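Local coordinates for protein thiosulfate sulfurtransferase (Pseudomonas aeruginosa, PDB 1YT8) that probably transfers sulfur from thiosulfate to cyanide, as a protein built of four rhodanese-like units in a single chain, at residues P34-H39 with D488-P493; L108-N113 with L508-G513; P115-G120 with R492-T497; R50-I55 with V415-L420. All coordinates share one frame; numbering follows the deposited sequence.

Interaction 1. Residues P34-H39 with D488-P493; sequences PFAQAH and DRYRRP
The phenol ring of Tyr490 has the methyl of Ala36 over one face and the backbone N of Arg492 over the opposite one, the latter 4.1 Å above the plane. Ala36 CB sits 3.7 Å from the centroid of the Tyr490 ring in a CH-pi contact. It is displaced toward the rim at the root of the ring, with Ala36 CB 3.4 Å from Tyr490 CG. Within 34-39 two rings meet: Phe35 CZ lies over the centre of the His39 imidazole, 3.3 Å above its plane, and Phe35 O lies in plane at the imidazole edge. The methyl reaches Tyr490 from a type I turn, Phe35 to Ala38, closed by Ala38 N to Phe35 O at 3.2 Å. This turn leads on from helix 32-35, which comes after strand 25-28 of the first five-stranded parallel rhodanese sheet. Residues 488-493 belong to the extended loop between helix 464-470, beyond the fourth sheet, and helix 501-512, so the tail of the chain is laid across its first unit. With CG anti to the backbone N (chi1 166°), Tyr490 turns one ring face to the Ala36 methyl and carries its hydroxyl on to Asp111 OD2 and Arg110 NH2. At the backbone, Tyr490 N is hydrogen-bonded to Glu32 OE1, and on the same glutamate OE2 forms a salt bridge with Arg492 NH2.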
# COMPACT_ATOMS: atom_id res chain seq x y z
N PRO A 34 -6.92 10.64 -9.51
CA PRO A 34 -6.19 11.78 -10.06
C PRO A 34 -4.70 11.75 -9.66
O PRO A 34 -3.83 12.15 -10.42
CB PRO A 34 -6.94 13.00 -9.51
CG PRO A 34 -7.73 12.46 -8.35
CD PRO A 34 -8.12 11.08 -8.79
N PHE A 35 -4.42 11.24 -8.46
CA PHE A 35 -3.05 11.11 -7.97
C PHE A 35 -2.28 10.23 -8.96
O PHE A 35 -1.17 10.55 -9.37
CB PHE A 35 -3.04 10.43 -6.59
CG PHE A 35 -1.70 9.87 -6.18
CD1 PHE A 35 -0.67 10.70 -5.75
CD2 PHE A 35 -1.48 8.49 -6.20
CE1 PHE A 35 0.56 10.17 -5.33
CE2 PHE A 35 -0.26 7.95 -5.79
CZ PHE A 35 0.76 8.79 -5.36
N ALA A 36 -2.90 9.12 -9.34
CA ALA A 36 -2.29 8.17 -10.26
C ALA A 36 -2.00 8.70 -11.67
O ALA A 36 -1.30 8.05 -12.43
CB ALA A 36 -3.14 6.91 -10.34
N GLN A 37 -2.54 9.86 -12.01
CA GLN A 37 -2.29 10.42 -13.34
C GLN A 37 -1.00 11.24 -13.39
O GLN A 37 -0.37 11.35 -14.45
CB GLN A 37 -3.47 11.29 -13.80
CG GLN A 37 -4.81 10.58 -13.70
CD GLN A 37 -4.77 9.17 -14.29
OE1 GLN A 37 -5.30 8.22 -13.70
NE2 GLN A 37 -4.16 9.04 -15.46
N ALA A 38 -0.60 11.81 -12.25
CA ALA A 38 0.61 12.61 -12.18
C ALA A 38 0.96 13.05 -10.76
O ALA A 38 0.13 13.64 -10.06
CB ALA A 38 0.48 13.84 -13.08
N HIS A 39 2.18 12.75 -10.34
CA HIS A 39 2.63 13.13 -9.00
C HIS A 39 4.14 13.01 -8.88
O HIS A 39 4.77 12.26 -9.63
CB HIS A 39 1.95 12.25 -7.94
CG HIS A 39 2.28 10.80 -8.05
ND1 HIS A 39 3.46 10.27 -7.58
CD2 HIS A 39 1.57 9.75 -8.54
CE1 HIS A 39 3.46 8.96 -7.77
NE2 HIS A 39 2.33 8.62 -8.36
N ASP A 488 -12.19 7.43 -6.52
CA ASP A 488 -11.52 7.07 -5.28
C ASP A 488 -10.51 5.93 -5.41
O ASP A 488 -9.72 5.71 -4.49
CB ASP A 488 -12.56 6.78 -4.17
CG ASP A 488 -13.50 5.63 -4.51
OD1 ASP A 488 -13.84 5.42 -5.69
OD2 ASP A 488 -13.94 4.94 -3.56
N ARG A 489 -10.53 5.23 -6.53
CA ARG A 489 -9.57 4.14 -6.75
C ARG A 489 -9.00 4.09 -8.16
O ARG A 489 -9.72 4.16 -9.15
CB ARG A 489 -10.21 2.78 -6.43
CG ARG A 489 -9.31 1.61 -6.83
CD ARG A 489 -9.81 0.26 -6.33
NE ARG A 489 -8.93 -0.82 -6.78
CZ ARG A 489 -8.84 -1.23 -8.05
NH1 ARG A 489 -9.58 -0.66 -8.99
NH2 ARG A 489 -7.99 -2.19 -8.37
N TYR A 490 -7.68 3.97 -8.24
CA TYR A 490 -7.00 3.88 -9.53
C TYR A 490 -7.14 2.44 -10.02
O TYR A 490 -6.84 1.50 -9.29
CB TYR A 490 -5.52 4.23 -9.37
CG TYR A 490 -4.67 3.85 -10.57
CD1 TYR A 490 -4.99 4.31 -11.85
CD2 TYR A 490 -3.55 3.03 -10.43
CE1 TYR A 490 -4.19 3.98 -12.96
CE2 TYR A 490 -2.75 2.69 -11.53
CZ TYR A 490 -3.08 3.17 -12.79
OH TYR A 490 -2.28 2.84 -13.87
N ARG A 491 -7.60 2.28 -11.25
CA ARG A 491 -7.79 0.96 -11.84
C ARG A 491 -6.42 0.39 -12.23
O ARG A 491 -5.94 0.62 -13.34
CB ARG A 491 -8.69 1.06 -13.07
CG ARG A 491 -9.10 -0.27 -13.67
CD ARG A 491 -9.99 -0.05 -14.90
NE ARG A 491 -10.49 -1.30 -15.46
CZ ARG A 491 -11.26 -1.38 -16.55
NH1 ARG A 491 -11.62 -0.27 -17.18
NH2 ARG A 491 -11.66 -2.56 -17.00
N ARG A 492 -5.80 -0.34 -11.32
CA ARG A 492 -4.49 -0.93 -11.57
C ARG A 492 -4.57 -1.99 -12.68
O ARG A 492 -5.28 -2.98 -12.55
CB ARG A 492 -3.95 -1.54 -10.27
CG ARG A 492 -3.76 -0.51 -9.15
CD ARG A 492 -3.78 -1.18 -7.79
NE ARG A 492 -3.36 -0.31 -6.69
CZ ARG A 492 -4.05 0.74 -6.25
NH1 ARG A 492 -5.21 1.08 -6.80
NH2 ARG A 492 -3.57 1.46 -5.24
N PRO A 493 -3.83 -1.79 -13.77
CA PRO A 493 -3.82 -2.74 -14.90
C PRO A 493 -3.26 -4.10 -14.51
O PRO A 493 -3.45 -5.08 -15.23
CB PRO A 493 -2.94 -2.04 -15.94
CG PRO A 493 -3.08 -0.59 -15.60
CD PRO A 493 -3.01 -0.61 -14.10

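Interaction 2. Residues L108-N113 with L508-G513; sequences LFRDVN and LDWEFG
The connection from helix 97-103 to helix 114-127 passes across one face of the Trp510 indole of helix 501-512, with Arg110 and Asp111 meeting the ring. Asp111 CB makes a CH-pi contact over the six-membered ring, 3.7 Å from its centroid, and the Asp111 carboxylate plane is only 15° from that of the indole. Arg110 touches the pyrrole end with its aliphatic part: its CG is 3.4 Å from Trp510 NE1, while the guanidinium, taken away by a bend at chi3 (-70°), stands almost perpendicular to the indole. The indole N-H is used in the ring plane, where Trp510 NE1 donates to a water at 2.9 Å that also accepts from Arg110 N. Arg110 O, 3.2 Å from Trp510 CZ2, is buried with no hydrogen-bond partner in the model. Asp111 OD1 forms a salt bridge with Lys117 NZ and OD2 is hydrogen-bonded to Tyr490 OH; Val112 N donates to Asp111 OD1 at 2.7 Å (164°), on the anti side but tilted out of the carboxylate plane. The arrangement, a CH-pi contact of the Asp111 methylene on a tryptophan with the Arg110 methylenes packed beside it, joins the C-terminal helices to the link between the first two rhodanese-like units.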
# COMPACT_ATOMS: atom_id res chain seq x y z
N LEU A 108 7.53 14.26 -13.13
CA LEU A 108 6.23 13.76 -12.69
C LEU A 108 6.03 12.31 -13.13
O LEU A 108 6.49 11.91 -14.20
CB LEU A 108 5.10 14.64 -13.22
CG LEU A 108 5.01 16.01 -12.53
CD1 LEU A 108 3.91 16.85 -13.18
CD2 LEU A 108 4.72 15.81 -11.05
N PHE A 109 5.34 11.54 -12.30
CA PHE A 109 5.11 10.12 -12.57
C PHE A 109 3.64 9.75 -12.48
O PHE A 109 2.88 10.38 -11.74
CB PHE A 109 5.87 9.27 -11.55
CG PHE A 109 7.36 9.41 -11.61
CD1 PHE A 109 8.14 8.45 -12.25
CD2 PHE A 109 7.99 10.49 -11.00
CE1 PHE A 109 9.53 8.56 -12.27
CE2 PHE A 109 9.39 10.61 -11.02
CZ PHE A 109 10.16 9.64 -11.65
N ARG A 110 3.23 8.73 -13.22
CA ARG A 110 1.85 8.27 -13.13
C ARG A 110 1.88 6.94 -12.40
O ARG A 110 2.96 6.45 -12.03
CB ARG A 110 1.22 8.10 -14.52
CG ARG A 110 1.96 7.16 -15.44
CD ARG A 110 1.09 6.77 -16.64
NE ARG A 110 -0.01 5.90 -16.25
CZ ARG A 110 -1.26 6.31 -16.05
NH1 ARG A 110 -1.59 7.58 -16.20
NH2 ARG A 110 -2.19 5.43 -15.68
N ASP A 111 0.70 6.36 -12.19
CA ASP A 111 0.52 5.09 -11.49
C ASP A 111 0.76 5.22 -9.98
O ASP A 111 0.84 6.33 -9.45
CB ASP A 111 1.42 4.00 -12.08
CG ASP A 111 0.75 2.64 -12.09
OD1 ASP A 111 0.72 1.97 -11.04
OD2 ASP A 111 0.23 2.24 -13.16
N VAL A 112 0.87 4.08 -9.30
CA VAL A 112 1.08 4.07 -7.85
C VAL A 112 2.32 3.27 -7.43
O VAL A 112 2.82 2.45 -8.20
CB VAL A 112 -0.16 3.48 -7.11
CG1 VAL A 112 -1.39 4.31 -7.42
CG2 VAL A 112 -0.38 2.03 -7.54
N ASN A 113 2.80 3.53 -6.21
CA ASN A 113 3.98 2.85 -5.65
C ASN A 113 5.15 2.96 -6.64
O ASN A 113 5.90 2.00 -6.86
CB ASN A 113 3.67 1.38 -5.37
CG ASN A 113 2.36 1.19 -4.61
OD1 ASN A 113 1.52 0.39 -5.01
ND2 ASN A 113 2.19 1.91 -3.50
N LEU A 508 3.15 -2.08 -19.07
CA LEU A 508 4.51 -2.57 -19.30
C LEU A 508 5.36 -1.49 -19.95
O LEU A 508 6.52 -1.29 -19.58
CB LEU A 508 4.48 -3.82 -20.19
CG LEU A 508 3.73 -5.04 -19.66
CD1 LEU A 508 3.80 -6.15 -20.70
CD2 LEU A 508 4.34 -5.51 -18.33
N ASP A 509 4.79 -0.79 -20.93
CA ASP A 509 5.51 0.27 -21.62
C ASP A 509 5.88 1.37 -20.63
O ASP A 509 6.96 1.95 -20.72
CB ASP A 509 4.66 0.87 -22.75
CG ASP A 509 4.37 -0.12 -23.85
OD1 ASP A 509 5.19 -1.02 -24.09
OD2 ASP A 509 3.31 0.02 -24.50
N TRP A 510 4.98 1.65 -19.69
CA TRP A 510 5.24 2.67 -18.69
C TRP A 510 6.45 2.26 -17.83
O TRP A 510 7.35 3.06 -17.59
CB TRP A 510 4.01 2.88 -17.80
CG TRP A 510 4.30 3.66 -16.56
CD1 TRP A 510 4.60 4.99 -16.47
CD2 TRP A 510 4.38 3.15 -15.22
NE1 TRP A 510 4.86 5.34 -15.16
CE2 TRP A 510 4.73 4.22 -14.38
CE3 TRP A 510 4.18 1.88 -14.66
CZ2 TRP A 510 4.89 4.07 -13.00
CZ3 TRP A 510 4.34 1.72 -13.28
CH2 TRP A 510 4.69 2.82 -12.47
N GLU A 511 6.47 1.00 -17.38
CA GLU A 511 7.59 0.55 -16.56
C GLU A 511 8.90 0.58 -17.34
O GLU A 511 9.96 0.83 -16.77
CB GLU A 511 7.31 -0.86 -16.01
CG GLU A 511 6.12 -0.90 -15.05
CD GLU A 511 5.95 -2.22 -14.31
OE1 GLU A 511 6.01 -3.28 -14.96
OE2 GLU A 511 5.76 -2.18 -13.08
N PHE A 512 8.82 0.35 -18.65
CA PHE A 512 9.99 0.36 -19.52
C PHE A 512 10.70 1.72 -19.51
O PHE A 512 11.90 1.81 -19.79
CB PHE A 512 9.57 0.02 -20.96
CG PHE A 512 10.72 -0.08 -21.93
CD1 PHE A 512 11.52 -1.23 -21.97
CD2 PHE A 512 11.01 0.96 -22.81
CE1 PHE A 512 12.58 -1.33 -22.87
CE2 PHE A 512 12.07 0.87 -23.72
CZ PHE A 512 12.86 -0.28 -23.75
N GLY A 513 9.96 2.78 -19.20
CA GLY A 513 10.56 4.10 -19.19
C GLY A 513 10.92 4.66 -17.83
O GLY A 513 11.39 5.80 -17.74
O HOH W 1 5.54 8.14 -15.16

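Interaction 3. Residues P115-G120 with R492-T497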
# COMPACT_ATOMS: atom_id res chain seq x y z
N PRO A 115 8.16 4.66 -6.54
CA PRO A 115 9.55 4.42 -6.13
C PRO A 115 9.87 2.92 -6.13
O PRO A 115 10.93 2.50 -6.63
CB PRO A 115 9.59 5.01 -4.72
CG PRO A 115 8.63 6.16 -4.82
CD PRO A 115 7.47 5.54 -5.59
N SER A 116 8.96 2.12 -5.59
CA SER A 116 9.15 0.68 -5.53
C SER A 116 9.26 0.04 -6.91
O SER A 116 10.11 -0.83 -7.15
CB SER A 116 8.00 0.02 -4.76
OG SER A 116 7.96 0.46 -3.42
N LYS A 117 8.38 0.45 -7.83
CA LYS A 117 8.39 -0.11 -9.17
C LYS A 117 9.56 0.36 -10.01
O LYS A 117 10.14 -0.41 -10.78
CB LYS A 117 7.07 0.21 -9.88
CG LYS A 117 5.86 -0.34 -9.14
CD LYS A 117 4.57 0.08 -9.81
CE LYS A 117 3.37 -0.51 -9.10
NZ LYS A 117 2.09 -0.07 -9.73
N ALA A 118 9.91 1.64 -9.87
CA ALA A 118 11.04 2.20 -10.61
C ALA A 118 12.31 1.51 -10.11
O ALA A 118 13.22 1.21 -10.89
CB ALA A 118 11.12 3.70 -10.38
N PHE A 119 12.37 1.26 -8.81
CA PHE A 119 13.53 0.58 -8.24
C PHE A 119 13.65 -0.82 -8.83
O PHE A 119 14.75 -1.29 -9.12
CB PHE A 119 13.42 0.47 -6.72
CG PHE A 119 14.53 -0.35 -6.10
CD1 PHE A 119 15.84 0.14 -6.07
CD2 PHE A 119 14.29 -1.62 -5.59
CE1 PHE A 119 16.89 -0.63 -5.55
CE2 PHE A 119 15.32 -2.40 -5.07
CZ PHE A 119 16.63 -1.90 -5.05
N GLY A 120 12.52 -1.49 -9.01
CA GLY A 120 12.54 -2.83 -9.57
C GLY A 120 13.18 -2.85 -10.95
O GLY A 120 13.96 -3.75 -11.28
N ARG A 492 -5.80 -0.34 -11.32
CA ARG A 492 -4.49 -0.93 -11.57
C ARG A 492 -4.57 -1.99 -12.68
O ARG A 492 -5.28 -2.98 -12.55
CB ARG A 492 -3.95 -1.54 -10.27
CG ARG A 492 -3.76 -0.51 -9.15
CD ARG A 492 -3.78 -1.18 -7.79
NE ARG A 492 -3.36 -0.31 -6.69
CZ ARG A 492 -4.05 0.74 -6.25
NH1 ARG A 492 -5.21 1.08 -6.80
NH2 ARG A 492 -3.57 1.46 -5.24
N PRO A 493 -3.83 -1.79 -13.77
CA PRO A 493 -3.82 -2.74 -14.90
C PRO A 493 -3.26 -4.10 -14.51
O PRO A 493 -3.45 -5.08 -15.23
CB PRO A 493 -2.94 -2.04 -15.94
CG PRO A 493 -3.08 -0.59 -15.60
CD PRO A 493 -3.01 -0.61 -14.10
N TYR A 494 -2.58 -4.16 -13.38
CA TYR A 494 -1.98 -5.41 -12.92
C TYR A 494 -2.79 -6.13 -11.84
O TYR A 494 -2.28 -7.04 -11.18
CB TYR A 494 -0.55 -5.15 -12.43
CG TYR A 494 -0.46 -4.12 -11.33
CD1 TYR A 494 -0.45 -4.50 -9.99
CD2 TYR A 494 -0.38 -2.77 -11.63
CE1 TYR A 494 -0.34 -3.56 -8.97
CE2 TYR A 494 -0.28 -1.81 -10.62
CZ TYR A 494 -0.26 -2.21 -9.30
OH TYR A 494 -0.14 -1.28 -8.30
N GLU A 495 -4.04 -5.72 -11.66
CA GLU A 495 -4.92 -6.37 -10.69
C GLU A 495 -6.19 -6.78 -11.44
O GLU A 495 -6.72 -5.99 -12.23
CB GLU A 495 -5.29 -5.43 -9.54
CG GLU A 495 -4.11 -4.96 -8.70
CD GLU A 495 -4.53 -4.39 -7.35
OE1 GLU A 495 -5.71 -3.99 -7.21
OE2 GLU A 495 -3.68 -4.33 -6.44
N GLY A 496 -6.66 -8.00 -11.22
CA GLY A 496 -7.86 -8.46 -11.89
C GLY A 496 -7.61 -8.93 -13.32
O GLY A 496 -6.51 -8.77 -13.86
N THR A 497 -8.64 -9.49 -13.93
CA THR A 497 -8.53 -10.01 -15.29
C THR A 497 -9.46 -9.30 -16.29
O THR A 497 -9.65 -9.78 -17.41
CB THR A 497 -8.85 -11.51 -15.32
OG1 THR A 497 -8.80 -12.00 -16.66
CG2 THR A 497 -10.23 -11.77 -14.72
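Lys117 and Tyr494 approach from opposite directions and meet at the ammonium and the phenol, where Lys117 NZ gives a weak hydrogen bond to Tyr494 OH at 2.9 Å. Lys117 NZ comes from above the ring plane by the CE2 side, 3.1 Å from Tyr494 CE2, neither face-on nor edge-on, consistent with the bond being weak. The lysine chain is fully extended beyond CG, which lets helix 114-127 reach the loop across the 12.2 Å between Lys117 CA and Tyr494 CA. The ammonium is held mainly by Tyr507 OH and by the carboxylate of Asp111 in a salt bridge, and weakly by Val112 O. Tyr494 is presented by the type I turn Arg492 to Glu495, closed by Glu495 N to Arg492 O at 3.1 Å. Its chi1 of 57° turns the hydroxyl toward Lys117, and Arg492 CB lies over one ring face. Farther out, the Tyr494 ring meets that of Tyr507 and touches Ala194 of the sulfite pocket, with the bound sulfite about 5 Å from its side chain. Two tyrosine hydroxyls and a carboxylate thus share one buried ammonium: Asp111 probably supplies the compensating charge, and the weak bond to Tyr494 is secondary, perhaps polarising that hydroxyl slightly.

Interaction 4. Residues R50-I55 with V415-L420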
# COMPACT_ATOMS: atom_id res chain seq x y z
N ARG A 50 -9.74 10.64 3.74
CA ARG A 50 -9.38 9.74 4.83
C ARG A 50 -8.12 10.18 5.59
O ARG A 50 -7.46 9.37 6.25
CB ARG A 50 -9.22 8.30 4.32
CG ARG A 50 -8.21 8.10 3.19
CD ARG A 50 -8.07 6.60 2.89
NE ARG A 50 -7.12 6.29 1.81
CZ ARG A 50 -7.40 6.37 0.51
NH1 ARG A 50 -8.60 6.75 0.10
NH2 ARG A 50 -6.47 6.04 -0.38
N LEU A 51 -7.81 11.46 5.51
CA LEU A 51 -6.64 12.04 6.17
C LEU A 51 -6.53 11.67 7.65
O LEU A 51 -5.50 11.17 8.10
CB LEU A 51 -6.67 13.57 6.02
CG LEU A 51 -5.56 14.40 6.68
CD1 LEU A 51 -4.24 14.10 6.02
CD2 LEU A 51 -5.88 15.88 6.56
N GLU A 52 -7.59 11.91 8.42
CA GLU A 52 -7.58 11.62 9.85
C GLU A 52 -7.41 10.16 10.23
O GLU A 52 -6.93 9.85 11.32
CB GLU A 52 -8.86 12.16 10.51
CG GLU A 52 -9.03 13.66 10.37
CD GLU A 52 -9.92 14.05 9.20
OE1 GLU A 52 -9.90 13.36 8.16
OE2 GLU A 52 -10.63 15.08 9.32
N LEU A 53 -7.80 9.25 9.34
CA LEU A 53 -7.70 7.83 9.62
C LEU A 53 -6.30 7.23 9.47
O LEU A 53 -6.02 6.17 10.03
CB LEU A 53 -8.65 7.05 8.70
CG LEU A 53 -10.14 7.40 8.71
CD1 LEU A 53 -10.86 6.59 7.64
CD2 LEU A 53 -10.73 7.11 10.08
N GLU A 54 -5.43 7.91 8.74
CA GLU A 54 -4.09 7.38 8.52
C GLU A 54 -2.90 8.26 8.88
O GLU A 54 -1.78 7.77 9.01
CB GLU A 54 -3.94 6.97 7.04
CG GLU A 54 -4.92 5.91 6.58
CD GLU A 54 -4.73 5.54 5.11
OE1 GLU A 54 -3.77 6.04 4.48
OE2 GLU A 54 -5.54 4.75 4.59
N ILE A 55 -3.14 9.56 9.04
CA ILE A 55 -2.04 10.48 9.32
C ILE A 55 -1.16 10.14 10.52
O ILE A 55 0.06 10.22 10.43
CB ILE A 55 -2.57 11.94 9.47
CG1 ILE A 55 -1.40 12.92 9.43
CG2 ILE A 55 -3.38 12.09 10.75
CD1 ILE A 55 -0.71 13.00 8.07
N VAL A 415 -20.97 8.96 -1.79
CA VAL A 415 -20.34 10.27 -1.88
C VAL A 415 -18.86 10.23 -1.54
O VAL A 415 -18.37 9.28 -0.92
CB VAL A 415 -20.99 11.29 -0.91
CG1 VAL A 415 -22.47 11.46 -1.22
CG2 VAL A 415 -20.81 10.81 0.52
N LEU A 416 -18.16 11.27 -1.97
CA LEU A 416 -16.74 11.45 -1.69
C LEU A 416 -16.73 12.51 -0.60
O LEU A 416 -17.34 13.57 -0.75
CB LEU A 416 -16.01 12.01 -2.91
CG LEU A 416 -15.61 11.08 -4.05
CD1 LEU A 416 -14.99 11.90 -5.18
CD2 LEU A 416 -14.62 10.03 -3.53
N ARG A 417 -16.06 12.23 0.51
CA ARG A 417 -16.02 13.20 1.59
C ARG A 417 -15.36 14.50 1.12
O ARG A 417 -15.69 15.58 1.60
CB ARG A 417 -15.26 12.64 2.78
CG ARG A 417 -15.21 13.60 3.96
CD ARG A 417 -14.42 13.03 5.11
NE ARG A 417 -14.18 14.02 6.15
CZ ARG A 417 -13.16 13.98 6.99
NH1 ARG A 417 -12.28 12.99 6.91
NH2 ARG A 417 -13.00 14.94 7.90
N SER A 418 -14.44 14.38 0.16
CA SER A 418 -13.71 15.52 -0.37
C SER A 418 -14.52 16.41 -1.31
O SER A 418 -14.08 17.49 -1.68
CB SER A 418 -12.45 15.04 -1.10
OG SER A 418 -12.79 14.27 -2.25
N GLN A 419 -15.71 15.94 -1.69
CA GLN A 419 -16.57 16.70 -2.60
C GLN A 419 -18.01 16.76 -2.08
O GLN A 419 -18.96 16.65 -2.85
CB GLN A 419 -16.55 16.07 -3.99
CG GLN A 419 -15.17 16.09 -4.65
CD GLN A 419 -15.18 15.56 -6.08
OE1 GLN A 419 -16.21 15.57 -6.75
NE2 GLN A 419 -14.02 15.12 -6.55
N LEU A 420 -18.16 16.96 -0.77
CA LEU A 420 -19.47 17.01 -0.16
C LEU A 420 -20.35 18.18 -0.61
O LEU A 420 -21.56 18.02 -0.75
CB LEU A 420 -19.34 17.03 1.37
CG LEU A 420 -19.06 15.68 2.04
CD1 LEU A 420 -18.78 15.89 3.52
CD2 LEU A 420 -20.26 14.75 1.85
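Arg417 reaches across to Glu52 as a nearly straight rod. From CB the chain sets out with CG anti to the backbone N (chi1 -179°) and stays extended through CD to NE; within the two segments, contact with Glu52 begins only at the guanidinium. Arg417 CZ comes 3.5 Å from Glu52 OE1. Beyond it the two terminal nitrogens take one carboxylate oxygen each, Arg417 NH1 to Glu52 OE1 at 2.7 Å and Arg417 NH2 to Glu52 OE2 at 2.8 Å, the latter nearly straight (165°). This is an end-on bidentate salt bridge. Both oxygens are met on their syn sides and lie near the guanidinium plane, but the donors are tilted out of the carboxylate plane, the two flat groups being turned 20° against each other. Glu52 comes round to this position by a bend at chi2. Arg417 NH1 has a second acceptor in Ser49 O, just ahead of the helix, while Glu52 is flanked by Arg82 and Phe445. The partners come from corresponding regions of two rhodanese units: helix 51-58 follows strand 44-45 of the first sheet, and the 415-420 loop follows strand 413-414 of the fourth. The pair therefore joins the first and fourth units directly. Arg417 NH2 also lies close to Arg82 NH1, so the buried carboxylate, with an arginine on hand from each unit, probably stays ionised and offsets much of their mutual repulsion.

How the interactions relate
Interactions 1, 2 and 3 form one patch where the C-terminal part of the chain lies on the first rhodanese unit and helix 114-127. Asp111 joins them: Asp111 N is 2.6 Å from Ala36 O and Asp111 OD2 is 2.7 Å from Tyr490 OH, both probable hydrogen bonds, while Asp111 OD1 is 2.8 Å from Lys117 NZ. Interactions 1 and 3 share Arg492 and Pro493, and Arg489 pairs with Glu495. The Tyr494 side chain of interaction 3 is about 5 Å from the bound sulfite, and Glu511 touches the pocket residue Arg196. Interaction 4 stands apart, its centre 25 Å from that of interaction 3, and touches interaction 1 through Asp488 CB and Leu416 CD2, 3.9 Å apart.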